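Local coordinates for CTP:phosphocholine Cytidylyltransferase (Streptococcus pneumoniae, PDB 1JYK), which transfers the cytidylyl group of CTP to phosphocholine, forming CDP-choline and pyrophosphate, at residues Trp156-Gly161 and Val224-Leu229. Sequence-based numbering, arbitrary orientation.
Sequences WFLVYG and VYVEEL
With CG of Tyr-160 between its backbone N and carbonyl carbon (chi1 60°), the ring lies across Val-226, while Glu-228 sends an extended chain from a CG anti to its carbonyl carbon, bringing its carboxylate to the ring's hydroxyl end. Over one ring face sits the CG2 methyl of Val-226, in a CH-pi contact 4.1 Å from the centroid of the Tyr-160 ring. It is offset toward the rim, with Val-226 CG2 3.7 Å from Tyr-160 CD2. The same methyl meets Leu-158 CD1 at 4.0 Å, and Val-226 CG1 lies farther along the ring, 4.0 Å from Tyr-160 CZ. At the ring edge, Tyr-160 OH donates a very short hydrogen bond to Glu-228 OE2, 2.5 Å away. OE2 lies near the ring plane, but the carboxylate is turned 76° from it. Both Tyr-160 and Glu-228 also touch Arg-177 of strand 176-177. The strands cross steeply, at 107°, joining the two-stranded antiparallel sheet of 157-160 and 166-170 to strand 224-228 of the main mixed sheet; Val-166 touches both Leu-158 and Val-226, and Leu-158 also reaches strand 142-149, the parallel neighbour of 224-228.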
ATOM      1  N   TRP A 156      12.507   0.750   2.946  1.00 17.94           N
ATOM      2  CA  TRP A 156      12.523   1.148   4.350  1.00 17.13           C
ATOM      3  C   TRP A 156      12.423  -0.155   5.132  1.00 16.92           C
ATOM      4  O   TRP A 156      11.717  -1.077   4.723  1.00 16.31           O
ATOM      5  CB  TRP A 156      11.347   2.061   4.692  1.00 17.04           C
ATOM      6  CG  TRP A 156      11.507   3.477   4.207  1.00 17.76           C
ATOM      7  CD1 TRP A 156      12.468   3.960   3.353  1.00 17.97           C
ATOM      8  CD2 TRP A 156      10.656   4.591   4.516  1.00 17.09           C
ATOM      9  NE1 TRP A 156      12.260   5.297   3.109  1.00 17.44           N
ATOM     10  CE2 TRP A 156      11.155   5.709   3.812  1.00 18.28           C
ATOM     11  CE3 TRP A 156       9.516   4.745   5.317  1.00 18.03           C
ATOM     12  CZ2 TRP A 156      10.550   6.975   3.885  1.00 18.86           C
ATOM     13  CZ3 TRP A 156       8.917   6.006   5.392  1.00 18.82           C
ATOM     14  CH2 TRP A 156       9.437   7.102   4.678  1.00 18.44           C
ATOM     15  N   PHE A 157      13.126  -0.235   6.253  1.00 16.46           N
ATOM     16  CA  PHE A 157      13.136  -1.459   7.039  1.00 15.75           C
ATOM     17  C   PHE A 157      12.518  -1.356   8.419  1.00 15.54           C
ATOM     18  O   PHE A 157      12.480  -0.283   9.029  1.00 15.72           O
ATOM     19  CB  PHE A 157      14.570  -1.970   7.153  1.00 14.59           C
ATOM     20  CG  PHE A 157      15.263  -2.095   5.835  1.00 14.41           C
ATOM     21  CD1 PHE A 157      15.335  -3.326   5.185  1.00 14.53           C
ATOM     22  CD2 PHE A 157      15.815  -0.979   5.221  1.00 13.21           C
ATOM     23  CE1 PHE A 157      15.949  -3.443   3.935  1.00 14.96           C
ATOM     24  CE2 PHE A 157      16.429  -1.081   3.975  1.00 14.98           C
ATOM     25  CZ  PHE A 157      16.495  -2.322   3.328  1.00 15.16           C
ATOM     26  N   LEU A 158      12.048  -2.499   8.906  1.00 15.01           N
ATOM     27  CA  LEU A 158      11.405  -2.597  10.207  1.00 14.46           C
ATOM     28  C   LEU A 158      12.360  -3.085  11.295  1.00 15.36           C
ATOM     29  O   LEU A 158      12.985  -4.135  11.155  1.00 14.80           O
ATOM     30  CB  LEU A 158      10.208  -3.553  10.110  1.00 14.58           C
ATOM     31  CG  LEU A 158       9.088  -3.117   9.155  1.00 13.98           C
ATOM     32  CD1 LEU A 158       8.295  -4.333   8.694  1.00 13.03           C
ATOM     33  CD2 LEU A 158       8.175  -2.119   9.866  1.00 13.40           C
ATOM     34  N   VAL A 159      12.462  -2.320  12.376  1.00 15.24           N
ATOM     35  CA  VAL A 159      13.323  -2.690  13.496  1.00 16.15           C
ATOM     36  C   VAL A 159      12.431  -3.253  14.597  1.00 15.50           C
ATOM     37  O   VAL A 159      11.560  -2.551  15.110  1.00 16.92           O
ATOM     38  CB  VAL A 159      14.084  -1.463  14.047  1.00 15.01           C
ATOM     39  CG1 VAL A 159      14.816  -1.837  15.333  1.00 14.70           C
ATOM     40  CG2 VAL A 159      15.057  -0.944  12.996  1.00 16.82           C
ATOM     41  N   TYR A 160      12.639  -4.512  14.968  1.00 15.71           N
ATOM     42  CA  TYR A 160      11.806  -5.113  16.003  1.00 16.48           C
ATOM     43  C   TYR A 160      12.461  -6.262  16.765  1.00 17.47           C
ATOM     44  O   TYR A 160      13.454  -6.840  16.316  1.00 17.50           O
ATOM     45  CB  TYR A 160      10.485  -5.597  15.392  1.00 16.04           C
ATOM     46  CG  TYR A 160      10.650  -6.637  14.305  1.00 15.90           C
ATOM     47  CD1 TYR A 160      10.471  -7.996  14.576  1.00 16.68           C
ATOM     48  CD2 TYR A 160      10.952  -6.262  12.996  1.00 15.37           C
ATOM     49  CE1 TYR A 160      10.585  -8.963  13.565  1.00 15.86           C
ATOM     50  CE2 TYR A 160      11.069  -7.218  11.977  1.00 17.01           C
ATOM     51  CZ  TYR A 160      10.881  -8.567  12.272  1.00 16.57           C
ATOM     52  OH  TYR A 160      10.977  -9.512  11.273  1.00 16.73           O
ATOM     53  N   GLY A 161      11.874  -6.587  17.915  1.00 19.12           N
ATOM     54  CA  GLY A 161      12.385  -7.654  18.753  1.00 20.54           C
ATOM     55  C   GLY A 161      11.472  -8.867  18.835  1.00 22.53           C
ATOM     56  O   GLY A 161      10.720  -9.161  17.907  1.00 21.89           O
ATOM     57  N   VAL A 224       2.759  -0.541  16.509  1.00 19.94           N
ATOM     58  CA  VAL A 224       2.601  -1.279  15.260  1.00 18.92           C
ATOM     59  C   VAL A 224       3.394  -2.571  15.367  1.00 18.07           C
ATOM     60  O   VAL A 224       4.469  -2.605  15.964  1.00 17.77           O
ATOM     61  CB  VAL A 224       3.129  -0.479  14.051  1.00 18.34           C
ATOM     62  CG1 VAL A 224       2.507  -1.023  12.757  1.00 16.28           C
ATOM     63  CG2 VAL A 224       2.829   1.009  14.239  1.00 18.47           C
ATOM     64  N   TYR A 225       2.868  -3.630  14.777  1.00 16.83           N
ATOM     65  CA  TYR A 225       3.529  -4.913  14.846  1.00 17.56           C
ATOM     66  C   TYR A 225       3.884  -5.459  13.484  1.00 17.22           C
ATOM     67  O   TYR A 225       3.366  -5.005  12.470  1.00 18.61           O
ATOM     68  CB  TYR A 225       2.645  -5.886  15.613  1.00 17.87           C
ATOM     69  CG  TYR A 225       2.433  -5.428  17.026  1.00 20.95           C
ATOM     70  CD1 TYR A 225       1.513  -4.425  17.322  1.00 20.66           C
ATOM     71  CD2 TYR A 225       3.184  -5.967  18.071  1.00 22.02           C
ATOM     72  CE1 TYR A 225       1.347  -3.971  18.623  1.00 22.57           C
ATOM     73  CE2 TYR A 225       3.026  -5.519  19.373  1.00 22.64           C
ATOM     74  CZ  TYR A 225       2.107  -4.525  19.640  1.00 23.02           C
ATOM     75  OH  TYR A 225       1.939  -4.095  20.931  1.00 27.95           O
ATOM     76  N   VAL A 226       4.782  -6.436  13.468  1.00 16.26           N
ATOM     77  CA  VAL A 226       5.232  -7.038  12.228  1.00 16.23           C
ATOM     78  C   VAL A 226       4.713  -8.460  12.046  1.00 17.34           C
ATOM     79  O   VAL A 226       4.784  -9.278  12.964  1.00 16.87           O
ATOM     80  CB  VAL A 226       6.779  -7.064  12.163  1.00 15.79           C
ATOM     81  CG1 VAL A 226       7.248  -7.686  10.857  1.00 16.04           C
ATOM     82  CG2 VAL A 226       7.326  -5.654  12.291  1.00 16.34           C
ATOM     83  N   GLU A 227       4.175  -8.732  10.861  1.00 17.07           N
ATOM     84  CA  GLU A 227       3.690 -10.057  10.514  1.00 17.62           C
ATOM     85  C   GLU A 227       4.669 -10.524   9.447  1.00 16.99           C
ATOM     86  O   GLU A 227       4.616 -10.072   8.307  1.00 16.38           O
ATOM     87  CB  GLU A 227       2.276  -9.977   9.945  1.00 21.12           C
ATOM     88  CG  GLU A 227       1.735 -11.299   9.406  1.00 26.70           C
ATOM     89  CD  GLU A 227       1.463 -12.323  10.494  1.00 30.88           C
ATOM     90  OE1 GLU A 227       1.225 -11.926  11.658  1.00 32.31           O
ATOM     91  OE2 GLU A 227       1.489 -13.532  10.179  1.00 33.82           O
ATOM     92  N   GLU A 228       5.585 -11.408   9.834  1.00 16.83           N
ATOM     93  CA  GLU A 228       6.597 -11.911   8.921  1.00 17.29           C
ATOM     94  C   GLU A 228       6.006 -12.798   7.837  1.00 18.74           C
ATOM     95  O   GLU A 228       5.430 -13.847   8.122  1.00 19.71           O
ATOM     96  CB  GLU A 228       7.654 -12.681   9.704  1.00 17.36           C
ATOM     97  CG  GLU A 228       8.337 -11.841  10.768  1.00 19.88           C
ATOM     98  CD  GLU A 228       9.517 -12.549  11.409  1.00 21.92           C
ATOM     99  OE1 GLU A 228       9.449 -13.786  11.553  1.00 22.53           O
ATOM    100  OE2 GLU A 228      10.506 -11.872  11.769  1.00 21.79           O
ATOM    101  N   LEU A 229       6.152 -12.367   6.588  1.00 18.55           N
ATOM    102  CA  LEU A 229       5.634 -13.114   5.454  1.00 19.31           C
ATOM    103  C   LEU A 229       6.717 -13.980   4.824  1.00 20.32           C
ATOM    104  O   LEU A 229       7.905 -13.647   4.876  1.00 19.13           O
ATOM    105  CB  LEU A 229       5.101 -12.157   4.382  1.00 16.76           C
ATOM    106  CG  LEU A 229       3.846 -11.336   4.666  1.00 17.27           C
ATOM    107  CD1 LEU A 229       3.537 -10.460   3.463  1.00 16.84           C
ATOM    108  CD2 LEU A 229       2.680 -12.259   4.948  1.00 17.65           C
TER